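Local coordinates for DPS family protein (Vibrio cholerae O1 biovar El Tor, PDB 3IQ1) that probably binds and oxidises iron as a Dps-family, ferritin-like protein that assembles into a shell of twelve subunits, at residues 30-34 against 63-67; 117-122 against 143-148. All coordinates share one frame; numbering follows the deposited sequence.

Contact 1: 30-34 against 63-67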
ATOM      1  N   TYR B  30     -29.889  -2.979  18.398  1.00  5.79           N
ATOM      2  CA  TYR B  30     -28.612  -3.282  17.769  1.00  5.47           C
ATOM      3  C   TYR B  30     -27.699  -4.113  18.625  1.00  5.42           C
ATOM      4  O   TYR B  30     -26.992  -5.006  18.124  1.00  5.41           O
ATOM      5  CB  TYR B  30     -27.867  -2.029  17.318  1.00  5.62           C
ATOM      6  CG  TYR B  30     -28.141  -1.541  15.934  1.00  3.73           C
ATOM      7  CD1 TYR B  30     -29.158  -0.643  15.662  1.00  5.90           C
ATOM      8  CD2 TYR B  30     -27.380  -1.964  14.882  1.00  5.26           C
ATOM      9  CE1 TYR B  30     -29.401  -0.193  14.400  1.00  5.59           C
ATOM     10  CE2 TYR B  30     -27.624  -1.475  13.583  1.00  3.40           C
ATOM     11  CZ  TYR B  30     -28.630  -0.631  13.352  1.00  4.33           C
ATOM     12  OH  TYR B  30     -28.854  -0.200  12.051  1.00  4.30           O
ATOM     13  N   GLN B  31     -27.641  -3.792  19.899  1.00  4.39           N
ATOM     14  CA  GLN B  31     -26.656  -4.376  20.802  1.00  3.61           C
ATOM     15  C   GLN B  31     -27.021  -5.859  21.022  1.00  5.49           C
ATOM     16  O   GLN B  31     -26.143  -6.739  20.906  1.00  5.21           O
ATOM     17  CB  GLN B  31     -26.586  -3.561  22.092  1.00  3.72           C
ATOM     18  CG  GLN B  31     -25.830  -2.247  21.934  1.00  7.27           C
ATOM     19  CD  GLN B  31     -24.316  -2.387  21.964  1.00  9.11           C
ATOM     20  OE1 GLN B  31     -23.771  -3.352  21.402  1.00 14.05           O
ATOM     21  NE2 GLN B  31     -23.620  -1.382  22.522  1.00  8.44           N
ATOM     22  N   VAL B  32     -28.301  -6.143  21.312  1.00  4.74           N
ATOM     23  CA  VAL B  32     -28.741  -7.530  21.433  1.00  5.50           C
ATOM     24  C   VAL B  32     -28.556  -8.301  20.134  1.00  5.34           C
ATOM     25  O   VAL B  32     -28.065  -9.436  20.137  1.00  5.89           O
ATOM     26  CB  VAL B  32     -30.182  -7.633  21.943  1.00  4.74           C
ATOM     27  CG1 VAL B  32     -30.659  -9.130  22.019  1.00  7.57           C
ATOM     28  CG2 VAL B  32     -30.324  -7.005  23.348  1.00  6.31           C
ATOM     29  N   PHE B  33     -28.838  -7.666  19.011  1.00  6.66           N
ATOM     30  CA  PHE B  33     -28.691  -8.312  17.729  1.00  5.77           C
ATOM     31  C   PHE B  33     -27.213  -8.612  17.416  1.00  6.42           C
ATOM     32  O   PHE B  33     -26.891  -9.680  16.865  1.00  6.47           O
ATOM     33  CB  PHE B  33     -29.307  -7.382  16.692  1.00  7.42           C
ATOM     34  CG  PHE B  33     -29.496  -7.980  15.308  1.00  6.14           C
ATOM     35  CD1 PHE B  33     -30.154  -9.191  15.101  1.00  7.12           C
ATOM     36  CD2 PHE B  33     -29.134  -7.244  14.211  1.00  8.55           C
ATOM     37  CE1 PHE B  33     -30.393  -9.687  13.852  1.00  7.05           C
ATOM     38  CE2 PHE B  33     -29.371  -7.742  12.915  1.00  7.31           C
ATOM     39  CZ  PHE B  33     -30.019  -8.970  12.739  1.00  8.33           C
ATOM     40  N   TYR B  34     -26.330  -7.650  17.705  1.00  6.37           N
ATOM     41  CA  TYR B  34     -24.926  -7.855  17.528  1.00  6.00           C
ATOM     42  C   TYR B  34     -24.455  -9.097  18.322  1.00  5.37           C
ATOM     43  O   TYR B  34     -23.711  -9.953  17.797  1.00  5.82           O
ATOM     44  CB  TYR B  34     -24.158  -6.617  17.963  1.00  5.78           C
ATOM     45  CG  TYR B  34     -22.668  -6.828  18.061  1.00  5.91           C
ATOM     46  CD1 TYR B  34     -21.849  -6.650  16.944  1.00  9.01           C
ATOM     47  CD2 TYR B  34     -22.072  -7.162  19.266  1.00 11.70           C
ATOM     48  CE1 TYR B  34     -20.470  -6.812  17.038  1.00  9.43           C
ATOM     49  CE2 TYR B  34     -20.697  -7.352  19.352  1.00 11.39           C
ATOM     50  CZ  TYR B  34     -19.910  -7.188  18.225  1.00 12.58           C
ATOM     51  OH  TYR B  34     -18.540  -7.372  18.265  1.00 13.73           O
ATOM     52  N   LEU B  63     -22.495  -4.122  11.859  1.00  7.34           N
ATOM     53  CA  LEU B  63     -23.362  -3.685  12.969  1.00  6.84           C
ATOM     54  C   LEU B  63     -22.621  -2.849  13.996  1.00  7.25           C
ATOM     55  O   LEU B  63     -23.160  -1.870  14.525  1.00  8.50           O
ATOM     56  CB  LEU B  63     -24.010  -4.892  13.665  1.00  6.25           C
ATOM     57  CG  LEU B  63     -25.064  -5.776  12.956  1.00  7.27           C
ATOM     58  CD1 LEU B  63     -25.473  -6.995  13.791  1.00  7.46           C
ATOM     59  CD2 LEU B  63     -26.311  -4.903  12.591  1.00  6.32           C
ATOM     60  N   GLN B  64     -21.356  -3.220  14.244  1.00  5.61           N
ATOM     61  CA  GLN B  64     -20.544  -2.541  15.239  1.00  7.20           C
ATOM     62  C   GLN B  64     -20.284  -1.112  14.775  1.00  7.03           C
ATOM     63  O   GLN B  64     -20.383  -0.186  15.596  1.00  8.82           O
ATOM     64  CB  GLN B  64     -19.225  -3.258  15.478  1.00  6.61           C
ATOM     65  CG  GLN B  64     -18.423  -2.531  16.540  1.00 12.50           C
ATOM     66  CD  GLN B  64     -18.611  -3.157  17.892  1.00 19.10           C
ATOM     67  OE1 GLN B  64     -19.718  -3.515  18.299  1.00 25.19           O
ATOM     68  NE2 GLN B  64     -17.500  -3.338  18.597  1.00 25.26           N
ATOM     69  N   LEU B  65     -20.020  -0.944  13.487  1.00  7.21           N
ATOM     70  CA  LEU B  65     -19.849   0.411  12.918  1.00  7.01           C
ATOM     71  C   LEU B  65     -21.105   1.256  13.198  1.00  8.00           C
ATOM     72  O   LEU B  65     -21.015   2.425  13.587  1.00  8.85           O
ATOM     73  CB  LEU B  65     -19.560   0.393  11.390  1.00  8.98           C
ATOM     74  CG  LEU B  65     -18.199  -0.215  10.972  1.00 10.31           C
ATOM     75  CD1 LEU B  65     -18.021  -0.353   9.456  1.00 12.54           C
ATOM     76  CD2 LEU B  65     -17.096   0.630  11.521  1.00 12.50           C
ATOM     77  N   LYS B  66     -22.262   0.655  12.994  1.00  6.53           N
ATOM     78  CA  LYS B  66     -23.554   1.357  13.160  1.00  6.03           C
ATOM     79  C   LYS B  66     -23.827   1.680  14.587  1.00  5.34           C
ATOM     80  O   LYS B  66     -24.329   2.753  14.882  1.00  6.25           O
ATOM     81  CB  LYS B  66     -24.681   0.565  12.520  1.00  4.18           C
ATOM     82  CG  LYS B  66     -24.593   0.601  10.970  1.00  4.14           C
ATOM     83  CD  LYS B  66     -25.763  -0.033  10.235  1.00  3.38           C
ATOM     84  CE  LYS B  66     -25.744   0.152   8.728  1.00  7.20           C
ATOM     85  NZ  LYS B  66     -24.672  -0.686   8.041  1.00  8.64           N
ATOM     86  N   ILE B  67     -23.489   0.779  15.505  1.00  5.16           N
ATOM     87  CA  ILE B  67     -23.632   0.998  16.919  1.00  5.06           C
ATOM     88  C   ILE B  67     -22.822   2.222  17.361  1.00  6.18           C
ATOM     89  O   ILE B  67     -23.327   3.088  18.090  1.00  4.98           O
ATOM     90  CB  ILE B  67     -23.207  -0.232  17.724  1.00  3.31           C
ATOM     91  CG1 ILE B  67     -24.302  -1.302  17.647  1.00  4.00           C
ATOM     92  CG2 ILE B  67     -22.992   0.149  19.144  1.00  6.21           C
ATOM     93  CD1 ILE B  67     -23.800  -2.712  18.064  1.00  4.57           C
TER
HETATM   94  O   HOH W   1     -20.875  -3.001  20.477  1.00 34.15           O
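Ile-67 runs into the space between Tyr-30 and Tyr-34, one helical turn apart, and the two tyrosines diverge, Tyr-30 reaching toward Lys-66 and Tyr-34 toward Gln-64. The Ile-67 side chain slides past Tyr-30 in the opposite direction, its CG1 3.7 Å from Tyr-30 CB, while its CD1 lies 3.9 Å from Tyr-34 CB. Leu-63 forks one turn earlier: CD2 meets the Tyr-30 ring at CE2 (3.8 Å), and the Leu-63 side chain crosses that of Phe-33 at about a right angle, CD1 lying 3.7 Å from Phe-33 CD2. Tyr-34 has CG anti to the backbone N (chi1 169°), which swings the ring toward Gln-64. There the amide lies almost parallel to the ring, the planes 18° apart, with Gln-64 OE1 over one face near the rim, 3.6 Å from Tyr-34 CE1. A water appears to bridge the two amide oxygens, 3.1 Å from Gln-31 OE1, but its leg to Gln-64 OE1, at 2.5 Å, is suspiciously short and its details doubtful. The amide nitrogen of Gln-31 is taken by Tyr-88. The helices, 13-43 and 49-76, run antiparallel here at 159°, as neighbours do in the ferritin-like four-helix bundle. Helix 103-131 packs on the inner side through Leu-117 and through Phe-114, edge-to-face with Phe-33; a second subunit packs against Gln-31, Gln-64 and Ile-67.

Contact 2: 117-122 against 143-148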
ATOM      1  N   LEU B 117     -35.083  -3.700  12.978  1.00  6.37           N
ATOM      2  CA  LEU B 117     -34.258  -2.514  12.782  1.00  5.56           C
ATOM      3  C   LEU B 117     -34.857  -1.634  11.680  1.00  5.79           C
ATOM      4  O   LEU B 117     -34.936  -0.419  11.805  1.00  5.98           O
ATOM      5  CB  LEU B 117     -32.794  -2.891  12.472  1.00  5.24           C
ATOM      6  CG  LEU B 117     -32.076  -3.706  13.551  1.00  7.25           C
ATOM      7  CD1 LEU B 117     -30.596  -3.858  13.115  1.00  5.62           C
ATOM      8  CD2 LEU B 117     -32.199  -3.044  14.925  1.00  9.53           C
ATOM      9  N   LEU B 118     -35.209  -2.226  10.540  1.00  6.18           N
ATOM     10  CA  LEU B 118     -35.715  -1.412   9.433  1.00  5.47           C
ATOM     11  C   LEU B 118     -36.981  -0.685   9.833  1.00  7.00           C
ATOM     12  O   LEU B 118     -37.141   0.480   9.528  1.00  5.87           O
ATOM     13  CB  LEU B 118     -36.012  -2.287   8.207  1.00  6.36           C
ATOM     14  CG  LEU B 118     -34.811  -2.706   7.390  1.00  6.56           C
ATOM     15  CD1 LEU B 118     -35.201  -3.774   6.397  1.00  9.08           C
ATOM     16  CD2 LEU B 118     -34.119  -1.555   6.667  1.00  5.36           C
ATOM     17  N   HIS B 119     -37.892  -1.397  10.494  1.00  7.39           N
ATOM     18  CA  HIS B 119     -39.178  -0.837  10.906  1.00  8.31           C
ATOM     19  C   HIS B 119     -38.920   0.350  11.835  1.00  7.84           C
ATOM     20  O   HIS B 119     -39.529   1.431  11.673  1.00  7.21           O
ATOM     21  CB  HIS B 119     -39.955  -1.955  11.590  1.00  9.29           C
ATOM     22  CG  HIS B 119     -41.352  -1.620  11.935  1.00 16.29           C
ATOM     23  ND1 HIS B 119     -41.680  -0.979  13.105  1.00 23.05           N
ATOM     24  CD2 HIS B 119     -42.519  -1.929  11.321  1.00 21.07           C
ATOM     25  CE1 HIS B 119     -42.989  -0.833  13.163  1.00 22.97           C
ATOM     26  NE2 HIS B 119     -43.528  -1.431  12.112  1.00 25.28           N
ATOM     27  N   GLN B 120     -38.033   0.175  12.806  1.00  8.15           N
ATOM     28  CA  GLN B 120     -37.753   1.239  13.806  1.00  6.89           C
ATOM     29  C   GLN B 120     -37.041   2.412  13.163  1.00  7.51           C
ATOM     30  O   GLN B 120     -37.341   3.564  13.443  1.00  8.17           O
ATOM     31  CB  GLN B 120     -36.885   0.754  14.952  1.00  7.73           C
ATOM     32  CG  GLN B 120     -37.491   0.153  16.055  1.00 12.85           C
ATOM     33  CD  GLN B 120     -36.356  -0.092  17.065  1.00 14.90           C
ATOM     34  OE1 GLN B 120     -35.413  -0.790  16.740  1.00 19.08           O
ATOM     35  NE2 GLN B 120     -36.372   0.582  18.136  1.00  8.99           N
ATOM     36  N   GLN B 121     -36.123   2.116  12.223  1.00  5.82           N
ATOM     37  CA  GLN B 121     -35.406   3.178  11.504  1.00  4.99           C
ATOM     38  C   GLN B 121     -36.343   3.998  10.623  1.00  6.35           C
ATOM     39  O   GLN B 121     -36.195   5.204  10.580  1.00  6.33           O
ATOM     40  CB  GLN B 121     -34.238   2.591  10.727  1.00  5.20           C
ATOM     41  CG  GLN B 121     -33.178   2.086  11.696  1.00  5.94           C
ATOM     42  CD  GLN B 121     -32.156   1.115  11.212  1.00  7.38           C
ATOM     43  OE1 GLN B 121     -31.166   0.933  11.894  1.00  8.98           O
ATOM     44  NE2 GLN B 121     -32.292   0.579   9.996  1.00  7.30           N
ATOM     45  N   ARG B 122     -37.340   3.384   9.974  1.00  5.89           N
ATOM     46  CA  ARG B 122     -38.311   4.118   9.197  1.00  4.76           C
ATOM     47  C   ARG B 122     -39.181   5.049  10.085  1.00  5.05           C
ATOM     48  O   ARG B 122     -39.493   6.179   9.723  1.00  6.63           O
ATOM     49  CB  ARG B 122     -39.195   3.145   8.443  1.00  5.35           C
ATOM     50  CG  ARG B 122     -38.422   2.408   7.331  1.00  4.60           C
ATOM     51  CD  ARG B 122     -39.244   1.288   6.782  1.00  6.04           C
ATOM     52  NE  ARG B 122     -38.543   0.600   5.702  1.00  5.22           N
ATOM     53  CZ  ARG B 122     -38.532  -0.715   5.514  1.00  5.13           C
ATOM     54  NH1 ARG B 122     -39.221  -1.526   6.334  1.00  7.57           N
ATOM     55  NH2 ARG B 122     -37.838  -1.238   4.476  1.00  5.37           N
ATOM     56  N   TYR B 143     -28.800   3.709   6.965  1.00  4.50           N
ATOM     57  CA  TYR B 143     -29.015   2.407   7.550  1.00  4.93           C
ATOM     58  C   TYR B 143     -30.067   1.602   6.805  1.00  5.52           C
ATOM     59  O   TYR B 143     -29.906   0.402   6.540  1.00  6.48           O
ATOM     60  CB  TYR B 143     -29.403   2.505   9.023  1.00  4.84           C
ATOM     61  CG  TYR B 143     -28.298   2.999   9.980  1.00  4.07           C
ATOM     62  CD1 TYR B 143     -27.054   3.448   9.515  1.00  7.44           C
ATOM     63  CD2 TYR B 143     -28.502   2.995  11.314  1.00  6.11           C
ATOM     64  CE1 TYR B 143     -26.036   3.863  10.390  1.00  8.10           C
ATOM     65  CE2 TYR B 143     -27.510   3.469  12.207  1.00  8.47           C
ATOM     66  CZ  TYR B 143     -26.289   3.893  11.720  1.00  8.54           C
ATOM     67  OH  TYR B 143     -25.341   4.297  12.593  1.00 10.15           O
ATOM     68  N   ILE B 144     -31.156   2.275   6.424  1.00  6.39           N
ATOM     69  CA  ILE B 144     -32.264   1.623   5.728  1.00  5.35           C
ATOM     70  C   ILE B 144     -31.789   1.106   4.383  1.00  5.57           C
ATOM     71  O   ILE B 144     -32.018  -0.053   4.016  1.00  5.33           O
ATOM     72  CB  ILE B 144     -33.458   2.589   5.567  1.00  5.25           C
ATOM     73  CG1 ILE B 144     -34.125   2.853   6.927  1.00  5.68           C
ATOM     74  CG2 ILE B 144     -34.476   2.033   4.573  1.00  6.57           C
ATOM     75  CD1 ILE B 144     -34.980   4.088   6.927  1.00  5.55           C
ATOM     76  N   ARG B 145     -31.070   1.918   3.628  1.00  5.38           N
ATOM     77  CA  ARG B 145     -30.762   1.495   2.272  1.00  4.99           C
ATOM     78  C   ARG B 145     -29.791   0.288   2.310  1.00  5.80           C
ATOM     79  O   ARG B 145     -29.872  -0.613   1.460  1.00  6.02           O
ATOM     80  CB  ARG B 145     -30.201   2.637   1.468  1.00  4.99           C
ATOM     81  CG  ARG B 145     -28.827   3.071   1.858  1.00  8.23           C
ATOM     82  CD  ARG B 145     -28.495   4.445   1.267  1.00  9.43           C
ATOM     83  NE  ARG B 145     -28.350   4.358  -0.185  1.00  7.94           N
ATOM     84  CZ  ARG B 145     -27.733   5.276  -0.941  1.00 10.29           C
ATOM     85  NH1 ARG B 145     -27.599   5.089  -2.237  1.00 11.41           N
ATOM     86  NH2 ARG B 145     -27.272   6.366  -0.406  1.00 12.76           N
ATOM     87  N   GLU B 146     -28.848   0.311   3.250  1.00  5.39           N
ATOM     88  CA  GLU B 146     -27.882  -0.746   3.370  1.00  5.61           C
ATOM     89  C   GLU B 146     -28.555  -2.049   3.809  1.00  5.00           C
ATOM     90  O   GLU B 146     -28.248  -3.174   3.300  1.00  5.31           O
ATOM     91  CB  GLU B 146     -26.745  -0.356   4.328  1.00  6.81           C
ATOM     92  CG  GLU B 146     -25.880   0.788   3.775  1.00  8.34           C
ATOM     93  CD  GLU B 146     -24.884   1.317   4.765  1.00 14.19           C
ATOM     94  OE1 GLU B 146     -24.545   0.572   5.695  1.00 15.09           O
ATOM     95  OE2 GLU B 146     -24.391   2.469   4.582  1.00 15.38           O
ATOM     96  N   GLN B 147     -29.483  -1.913   4.751  1.00  5.13           N
ATOM     97  CA  GLN B 147     -30.055  -3.105   5.374  1.00  5.14           C
ATOM     98  C   GLN B 147     -31.123  -3.704   4.519  1.00  5.00           C
ATOM     99  O   GLN B 147     -31.327  -4.926   4.531  1.00  6.28           O
ATOM    100  CB  GLN B 147     -30.502  -2.857   6.816  1.00  5.03           C
ATOM    101  CG  GLN B 147     -29.288  -2.646   7.662  1.00  5.34           C
ATOM    102  CD  GLN B 147     -29.594  -2.105   9.054  1.00  6.22           C
ATOM    103  OE1 GLN B 147     -30.733  -1.695   9.337  1.00  6.39           O
ATOM    104  NE2 GLN B 147     -28.604  -2.096   9.902  1.00  6.24           N
ATOM    105  N   GLU B 148     -31.793  -2.897   3.706  1.00  5.29           N
ATOM    106  CA  GLU B 148     -32.707  -3.442   2.697  1.00  5.53           C
ATOM    107  C   GLU B 148     -31.951  -4.359   1.723  1.00  5.57           C
ATOM    108  O   GLU B 148     -32.399  -5.456   1.458  1.00  5.38           O
ATOM    109  CB  GLU B 148     -33.441  -2.342   1.944  1.00  4.49           C
ATOM    110  CG  GLU B 148     -34.468  -1.604   2.794  1.00  6.67           C
ATOM    111  CD  GLU B 148     -35.127  -0.434   2.123  1.00  6.17           C
ATOM    112  OE1 GLU B 148     -34.541   0.126   1.158  1.00  6.39           O
ATOM    113  OE2 GLU B 148     -36.226  -0.003   2.571  1.00  5.53           O
TER
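Gln-121 and Gln-147 meet amide to amide because both have CG anti to the carbonyl carbon (chi1 -68° and -69°) and run extended beyond it, each reaching across from its own helix. The side chains cross at about a right angle, yet their amide planes are nearly parallel. Gln-121 NE2 donates to Gln-147 OE1 at 2.8 Å; the acceptor lies close to the donor's amide plane, whereas the donor is tilted 32° from the carbonyl plane. Gln-121 OE1 meets the edge of the Tyr-143 ring, 3.4 Å from CD2, and accepts a hydrogen bond from Tyr-30, which helps fix the amide's rotation. On the other flank, the extended Arg-122 brings NH2 to Glu-148 OE2 in a salt bridge of 2.8 Å, in the guanidinium plane and on the anti lone pair of the carboxylate. Between these polar pairs Leu-118 CD2 lies 4.2 Å from Ile-144 CG2, and Ile-144 CG1 is 3.8 Å from Gln-121 CB. This is antiparallel packing of helices 103-131 and 134-158 within the ferritin-like bundle. Leu-117 leans on helix 13-43 and Tyr-143 on helix 49-76, while the opposite flank meets a third subunit, whose Ile-9 carbonyl also takes Arg-122 NH2 and whose Arg-73 pairs with Glu-148 OE1.

Contacts 1 and 2 are the two antiparallel helix pairs of one four-helix bundle, their centres about 13 Å apart, and they join through polar side chains in its interior. Tyr-30 OH of contact 1 lies 2.6 Å from Gln-121 OE1 of contact 2, a probable hydrogen bond, and is also bonded to Gln-147 NE2, so one hydroxyl ties both amides of the glutamine pair to helix 13-43. Lys-66 adds a second tie, its NZ 2.7 Å from Glu-146 OE1 in a salt bridge, with CD packing 3.5 Å from Gln-147 NE2. The pairs face different neighbours in the twelve-subunit assembly: contact 1 a second subunit, contact 2 a third.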